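Local coordinates for OxsB protein (Bacillus megaterium, PDB 5UL3) that uses a [4Fe-4S] cluster, S-adenosylmethionine and cobalamin to carry out the oxidative ring contraction of dAMP to an oxetane aldehyde in oxetanocin A biosynthesis, at residues 8-11 / 12-16; 171-175 / 176-180; 194-197 / 198-202. All blocks are in the same frame, centred on the assembly; numbering follows the deposited sequence. Where two conformers were deposited one is given.

Interaction 1 of 3, residues 8-11 / 12-16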
# COMPACT_ATOMS: atom_id res chain seq x y z
N LYS A 8 11.49 40.53 25.52
CA LYS A 8 12.73 39.98 25.00
C LYS A 8 12.77 38.46 25.18
O LYS A 8 13.17 37.73 24.27
CB LYS A 8 13.94 40.63 25.67
CG LYS A 8 15.27 40.19 25.09
CD LYS A 8 15.32 40.43 23.58
CE LYS A 8 15.58 41.89 23.24
NZ LYS A 8 15.59 42.10 21.76
N SER A 9 12.32 37.98 26.34
CA SER A 9 12.31 36.54 26.57
C SER A 9 11.28 35.83 25.71
O SER A 9 11.47 34.66 25.35
CB SER A 9 12.07 36.24 28.05
OG SER A 9 13.29 35.96 28.72
N ILE A 10 10.18 36.51 25.36
CA ILE A 10 9.17 35.91 24.49
C ILE A 10 9.75 35.64 23.11
O ILE A 10 9.59 34.55 22.55
CB ILE A 10 7.92 36.80 24.42
CG1 ILE A 10 7.11 36.72 25.72
CG2 ILE A 10 7.04 36.44 23.23
CD1 ILE A 10 5.98 37.74 25.79
N GLU A 11 10.43 36.64 22.55
CA GLU A 11 11.07 36.49 21.25
C GLU A 11 12.08 35.35 21.29
O GLU A 11 12.09 34.49 20.40
CB GLU A 11 11.74 37.81 20.86
CG GLU A 11 12.49 37.81 19.55
CD GLU A 11 13.30 39.08 19.36
OE1 GLU A 11 13.93 39.53 20.35
OE2 GLU A 11 13.30 39.64 18.24
N TYR A 12 12.91 35.33 22.33
CA TYR A 12 13.88 34.26 22.48
C TYR A 12 13.21 32.90 22.60
O TYR A 12 13.68 31.90 22.04
CB TYR A 12 14.75 34.54 23.71
CG TYR A 12 15.68 33.42 24.09
CD1 TYR A 12 16.91 33.27 23.47
CD2 TYR A 12 15.33 32.53 25.09
CE1 TYR A 12 17.77 32.25 23.83
CE2 TYR A 12 16.18 31.51 25.46
CZ TYR A 12 17.40 31.37 24.83
OH TYR A 12 18.24 30.35 25.21
N TYR A 13 12.10 32.83 23.34
CA TYR A 13 11.43 31.55 23.54
C TYR A 13 10.81 31.04 22.24
O TYR A 13 10.91 29.85 21.93
CB TYR A 13 10.37 31.68 24.64
CG TYR A 13 10.93 31.61 26.05
CD1 TYR A 13 11.91 30.68 26.39
CD2 TYR A 13 10.47 32.46 27.05
CE1 TYR A 13 12.42 30.61 27.68
CE2 TYR A 13 10.97 32.41 28.34
CZ TYR A 13 11.94 31.48 28.65
OH TYR A 13 12.43 31.43 29.94
N LEU A 14 10.19 31.93 21.46
CA LEU A 14 9.60 31.52 20.20
C LEU A 14 10.67 31.07 19.21
O LEU A 14 10.50 30.05 18.53
CB LEU A 14 8.78 32.67 19.61
CG LEU A 14 7.42 33.01 20.26
CD1 LEU A 14 6.88 34.30 19.69
CD2 LEU A 14 6.42 31.86 20.03
N LYS A 15 11.77 31.82 19.11
CA LYS A 15 12.84 31.46 18.19
C LYS A 15 13.42 30.10 18.54
O LYS A 15 13.62 29.25 17.66
CB LYS A 15 13.94 32.53 18.23
CG LYS A 15 15.29 32.07 17.69
CD LYS A 15 16.39 33.07 18.02
CE LYS A 15 17.74 32.57 17.55
NZ LYS A 15 18.12 31.29 18.21
N GLU A 16 13.69 29.86 19.83
CA GLU A 16 14.22 28.57 20.24
C GLU A 16 13.19 27.46 20.04
O GLU A 16 13.55 26.32 19.73
CB GLU A 16 14.65 28.62 21.71
CG GLU A 16 15.88 29.48 21.97
CD GLU A 16 17.10 29.01 21.21
OE1 GLU A 16 17.50 29.69 20.25
OE2 GLU A 16 17.65 27.95 21.57
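The carbonyl oxygen of Ser9 receives the amide of Tyr13 at 2.8 Å (Tyr13 N to Ser9 O), a short bond that is nevertheless bent, with 147° at the hydrogen. The same oxygen lies beside the phenol ring of its own partner: Tyr13 CD2 is 3.0 Å from Ser9 O, obliquely to the ring. With CG beside the backbone N and anti to the carbonyl carbon (chi1 -81°), the Tyr13 side chain points outward and leans back toward the preceding turn, bringing CE2 to 4.0 Å from Ser9 CB. Beyond this turn the ring is buried against helix 28-39, where it stacks with Phe39, and also touches Phe73 of strand 69-73.

One residue further on, Ile10 and Leu14 lie side by side and point the same way, Ile10 CG2 meeting Leu14 CD1 at 4.1 Å. Their backbones are joined by a straighter bond, Leu14 N to Ile10 O, with 164° at the hydrogen. Leu14 continues this apolar strip onto Phe73, Pro75 and Tyr101.

Charged groups occupy another part of the helix. Lys8 NZ forms a salt bridge with Glu11 OE1 whose hydrogen bond, 3.4 Å, is weak, while Lys15 NZ pairs with Glu16 OE1 in a salt bridge of 2.7 Å. Glu16 CG also rests 3.7 Å above one face of the Tyr12 ring, offset toward its rim, and Tyr12 OH is hydrogen-bonded to Arg41 NE. Helix 7-21 is therefore amphipathic here: Tyr13 and Leu14 pack it against Phe73, Tyr13 also against helix 28-39, and lysine–glutamate pairs probably balance charge along its more exposed residues.

Interaction 2 of 3, residues 171-175 / 176-180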
# COMPACT_ATOMS: atom_id res chain seq x y z
N LYS A 171 4.00 -4.14 27.95
CA LYS A 171 4.82 -3.33 28.85
C LYS A 171 4.64 -1.85 28.56
O LYS A 171 4.50 -1.03 29.48
CB LYS A 171 6.30 -3.70 28.70
CG LYS A 171 6.75 -4.98 29.41
CD LYS A 171 8.29 -5.05 29.38
CE LYS A 171 8.90 -3.70 29.80
NZ LYS A 171 10.39 -3.63 29.76
N ASN A 172 4.66 -1.49 27.28
CA ASN A 172 4.48 -0.10 26.87
C ASN A 172 3.12 0.44 27.33
O ASN A 172 3.03 1.57 27.82
CB ASN A 172 4.63 0.01 25.35
CG ASN A 172 4.61 1.45 24.85
OD1 ASN A 172 3.71 2.22 25.14
ND2 ASN A 172 5.62 1.80 24.06
N LEU A 173 2.07 -0.36 27.15
CA LEU A 173 0.73 0.08 27.55
C LEU A 173 0.63 0.30 29.05
O LEU A 173 0.01 1.26 29.51
CB LEU A 173 -0.31 -0.95 27.11
CG LEU A 173 -0.49 -1.14 25.59
CD1 LEU A 173 -1.36 -2.35 25.27
CD2 LEU A 173 -1.11 0.14 24.98
N LEU A 174 1.21 -0.62 29.84
CA LEU A 174 1.14 -0.45 31.28
C LEU A 174 1.84 0.82 31.72
O LEU A 174 1.38 1.49 32.65
CB LEU A 174 1.74 -1.68 31.98
CG LEU A 174 1.03 -3.02 31.75
CD1 LEU A 174 1.68 -4.10 32.61
CD2 LEU A 174 -0.45 -2.92 32.03
N ASP A 175 2.94 1.18 31.04
CA ASP A 175 3.69 2.37 31.40
C ASP A 175 2.93 3.64 31.01
O ASP A 175 2.87 4.59 31.79
CB ASP A 175 5.06 2.33 30.73
CG ASP A 175 5.89 3.59 31.02
OD1 ASP A 175 6.25 3.82 32.19
OD2 ASP A 175 6.19 4.34 30.06
N SER A 176 2.35 3.67 29.81
CA SER A 176 1.72 4.90 29.31
C SER A 176 0.30 5.11 29.85
O SER A 176 -0.17 6.26 29.87
CB SER A 176 1.68 4.90 27.78
OG SER A 176 0.83 3.87 27.29
N GLN A 177 -0.40 4.05 30.25
CA GLN A 177 -1.74 4.15 30.80
C GLN A 177 -2.71 4.90 29.87
O GLN A 177 -3.29 5.92 30.24
CB GLN A 177 -1.72 4.81 32.18
CG GLN A 177 -1.09 3.91 33.23
CD GLN A 177 -1.92 2.66 33.43
OE1 GLN A 177 -3.14 2.74 33.58
NE2 GLN A 177 -1.27 1.51 33.41
N PRO A 178 -2.89 4.40 28.65
CA PRO A 178 -3.73 5.12 27.68
C PRO A 178 -5.20 5.05 28.07
O PRO A 178 -5.66 4.13 28.74
CB PRO A 178 -3.48 4.36 26.37
CG PRO A 178 -3.12 2.97 26.81
CD PRO A 178 -2.35 3.14 28.10
N ASP A 179 -5.96 6.04 27.59
CA ASP A 179 -7.41 6.01 27.73
C ASP A 179 -8.09 5.28 26.59
O ASP A 179 -9.20 4.76 26.78
CB ASP A 179 -7.94 7.44 27.80
CG ASP A 179 -7.30 8.22 28.91
OD1 ASP A 179 -7.28 7.70 30.04
OD2 ASP A 179 -6.73 9.30 28.64
N ILE A 180 -7.47 5.24 25.42
CA ILE A 180 -7.98 4.52 24.26
C ILE A 180 -6.82 3.73 23.68
O ILE A 180 -5.73 4.29 23.50
CB ILE A 180 -8.56 5.46 23.19
CG1 ILE A 180 -9.75 6.26 23.75
CG2 ILE A 180 -9.06 4.64 21.97
CD1 ILE A 180 -10.13 7.46 22.89
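The C-terminal end of helix 166-176, where the chain turns toward strand 180-184 of the cobalamin-binding Rossmann domain, is closed by Ser176, Gln177 and Pro178. Asn172 O, one turn back, accepts the amide of Ser176 at 3.0 Å (Ser176 N to Asn172 O). In one of the two conformers of Ser176 the hydroxyl reaches the same oxygen, at 3.2 Å (Ser176 OG to Asn172 O). There OG sits between the backbone N and the carbonyl carbon (chi1 66°), and it approaches well away from the C=O direction, at a C=O...OG angle of 130°. Asn172 also has two conformers; in one of them its ND2 is hydrogen-bonded to Glu156 OE2.

Gln177 still gives its amide to Leu173 O, but its positive phi takes the chain out of the helix. Its side chain bends at chi2 and returns over the last turn, so that NE2 reaches Leu174 O at 2.8 Å along a nearly straight N-H, 166° at the hydrogen. The acceptor lies close to the plane of the side-chain amide. Because NE2 also bonds Asp208 O, this amide ties the helix end to the loop that follows helix 190-205.

Pro178 CD lies 3.3 Å from Leu173 O, the acceptor of the Gln177 amide. The apolar contact is made further out, where the Pro178 and Leu173 side chains cross at about a right angle with Pro178 CG 3.9 Å from Leu173 CD2. Both residues rest on Thr121 of strand 119-124. A positive-phi residue directly after the helix, followed by proline, with a side-chain amide on a late carbonyl, makes a C-terminal helix-capping arrangement, here at a helix-to-strand connection of a Rossmann fold.

Interaction 3 of 3, residues 194-197 / 198-202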
# COMPACT_ATOMS: atom_id res chain seq x y z
N PHE A 194 -5.56 -11.37 18.16
CA PHE A 194 -6.25 -12.03 19.26
C PHE A 194 -5.33 -12.21 20.46
O PHE A 194 -5.77 -12.05 21.60
CB PHE A 194 -6.81 -13.38 18.82
CG PHE A 194 -8.16 -13.29 18.15
CD1 PHE A 194 -8.52 -12.17 17.42
CD2 PHE A 194 -9.06 -14.34 18.26
CE1 PHE A 194 -9.78 -12.10 16.80
CE2 PHE A 194 -10.32 -14.27 17.64
CZ PHE A 194 -10.67 -13.16 16.92
N GLU A 195 -4.06 -12.53 20.21
CA GLU A 195 -3.10 -12.65 21.31
C GLU A 195 -2.93 -11.33 22.05
O GLU A 195 -2.91 -11.29 23.29
CB GLU A 195 -1.74 -13.13 20.78
CG GLU A 195 -1.72 -14.57 20.29
CD GLU A 195 -0.32 -15.05 19.96
OE1 GLU A 195 0.64 -14.50 20.54
OE2 GLU A 195 -0.18 -15.97 19.12
N ILE A 196 -2.79 -10.23 21.30
CA ILE A 196 -2.60 -8.93 21.93
C ILE A 196 -3.87 -8.51 22.66
O ILE A 196 -3.82 -8.03 23.79
CB ILE A 196 -2.15 -7.89 20.90
CG1 ILE A 196 -0.78 -8.25 20.35
CG2 ILE A 196 -2.11 -6.49 21.53
CD1 ILE A 196 -0.37 -7.43 19.13
N LEU A 197 -5.04 -8.70 22.01
CA LEU A 197 -6.31 -8.37 22.66
C LEU A 197 -6.52 -9.19 23.93
O LEU A 197 -6.97 -8.67 24.95
CB LEU A 197 -7.47 -8.58 21.68
CG LEU A 197 -7.56 -7.48 20.61
CD1 LEU A 197 -8.54 -7.85 19.47
CD2 LEU A 197 -7.95 -6.15 21.26
N ASP A 198 -6.21 -10.49 23.87
CA ASP A 198 -6.31 -11.34 25.06
C ASP A 198 -5.55 -10.73 26.24
O ASP A 198 -6.09 -10.59 27.34
CB ASP A 198 -5.78 -12.74 24.76
CG ASP A 198 -6.75 -13.59 23.96
OD1 ASP A 198 -7.91 -13.18 23.69
OD2 ASP A 198 -6.34 -14.70 23.58
N LEU A 199 -4.29 -10.31 26.00
CA LEU A 199 -3.46 -9.74 27.05
C LEU A 199 -3.96 -8.37 27.51
O LEU A 199 -3.87 -8.04 28.70
CB LEU A 199 -2.02 -9.62 26.56
CG LEU A 199 -1.27 -10.94 26.56
CD1 LEU A 199 -0.09 -10.83 25.61
CD2 LEU A 199 -0.80 -11.22 27.98
N ILE A 200 -4.46 -7.56 26.58
CA ILE A 200 -5.02 -6.26 26.96
C ILE A 200 -6.20 -6.46 27.91
O ILE A 200 -6.29 -5.80 28.95
CB ILE A 200 -5.45 -5.47 25.71
CG1 ILE A 200 -4.22 -4.99 24.95
CG2 ILE A 200 -6.35 -4.30 26.12
CD1 ILE A 200 -4.56 -4.39 23.57
N TYR A 201 -7.13 -7.34 27.54
CA TYR A 201 -8.31 -7.52 28.38
C TYR A 201 -7.97 -8.22 29.70
O TYR A 201 -8.58 -7.91 30.73
CB TYR A 201 -9.40 -8.29 27.64
CG TYR A 201 -10.15 -7.44 26.64
CD1 TYR A 201 -11.05 -6.47 27.07
CD2 TYR A 201 -9.97 -7.61 25.28
CE1 TYR A 201 -11.74 -5.68 26.17
CE2 TYR A 201 -10.65 -6.82 24.37
CZ TYR A 201 -11.53 -5.86 24.82
OH TYR A 201 -12.23 -5.06 23.93
N SER A 202 -7.00 -9.15 29.69
CA SER A 202 -6.62 -9.74 30.97
C SER A 202 -6.02 -8.70 31.91
O SER A 202 -6.22 -8.78 33.12
CB SER A 202 -5.67 -10.94 30.77
OG SER A 202 -4.45 -10.57 30.16
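The ring of Tyr201 lies alongside Leu197, the two side chains pointing the same way, with Leu197 CD2 4.2 Å from Tyr201 CE2. The carbonyl oxygen of Leu197 approaches the same ring obliquely, at 3.2 Å from Tyr201 CD2, while accepting the Tyr201 amide at 2.9 Å (Tyr201 N to Leu197 O) in an almost straight bond, 171° at the hydrogen. Tyr231 meets the Tyr201 ring with its plane turned by about 15°, and is also edge-to-face with Phe194, whose ring leads away from the following turn toward Phe227.

Asp198 N is bonded to Phe194 O at 2.8 Å. With CG beside the backbone N (chi1 -76°), the flat carboxylate turns back as well, and OD1 lies 3.2 Å from Phe194 O, an approach of two acceptors and not a bond. Outside partners probably offset this: OD2 forms a salt bridge with Arg230 NH2, and OD1 is hydrogen-bonded to Tyr231 OH.

The inner face of the helix is aliphatic. Ile196 CG2 meets Ile200 CD1 at 3.8 Å, the two side chains crossing obliquely, and Ile200 N, hydrogen-bonded to Ile196 O, lies in the carbonyl plane. Ile196 and Leu197 touch Leu183 and Ile200 touches Ile181 of strand 180-184, while Leu197 and Ile200 meet Ile213 of strand 212-216, as the helix of a beta-alpha-beta unit does. The chemistry is thus divided: branched aliphatic groups seal helix 190-205 to the sheet, whereas Asp198, probably ionised, joins it to Arg230 at the end of helix 224-230 and to Tyr231 just after it.

How the interactions relate
From the N terminus the three contacts follow in series, none nested within or crossing another, and none closes a long loop: interactions 1 and 3 lie within single helices, interaction 2 across a helix end into the following loop. Interaction 1 lies on helix 7-21 of the N-terminal domain, its centre about 35 Å from that of interaction 2 and about 47 Å from that of interaction 3. The latter two share the cobalamin-binding Rossmann domain, with centres about 13 Å apart. Interaction 2 leads into strand 180-184; interaction 3 lies on the next helix, between that strand and strand 212-216. They touch where Leu173 CD1 packs 3.9 Å from Ile200 CG1, joining the two helices.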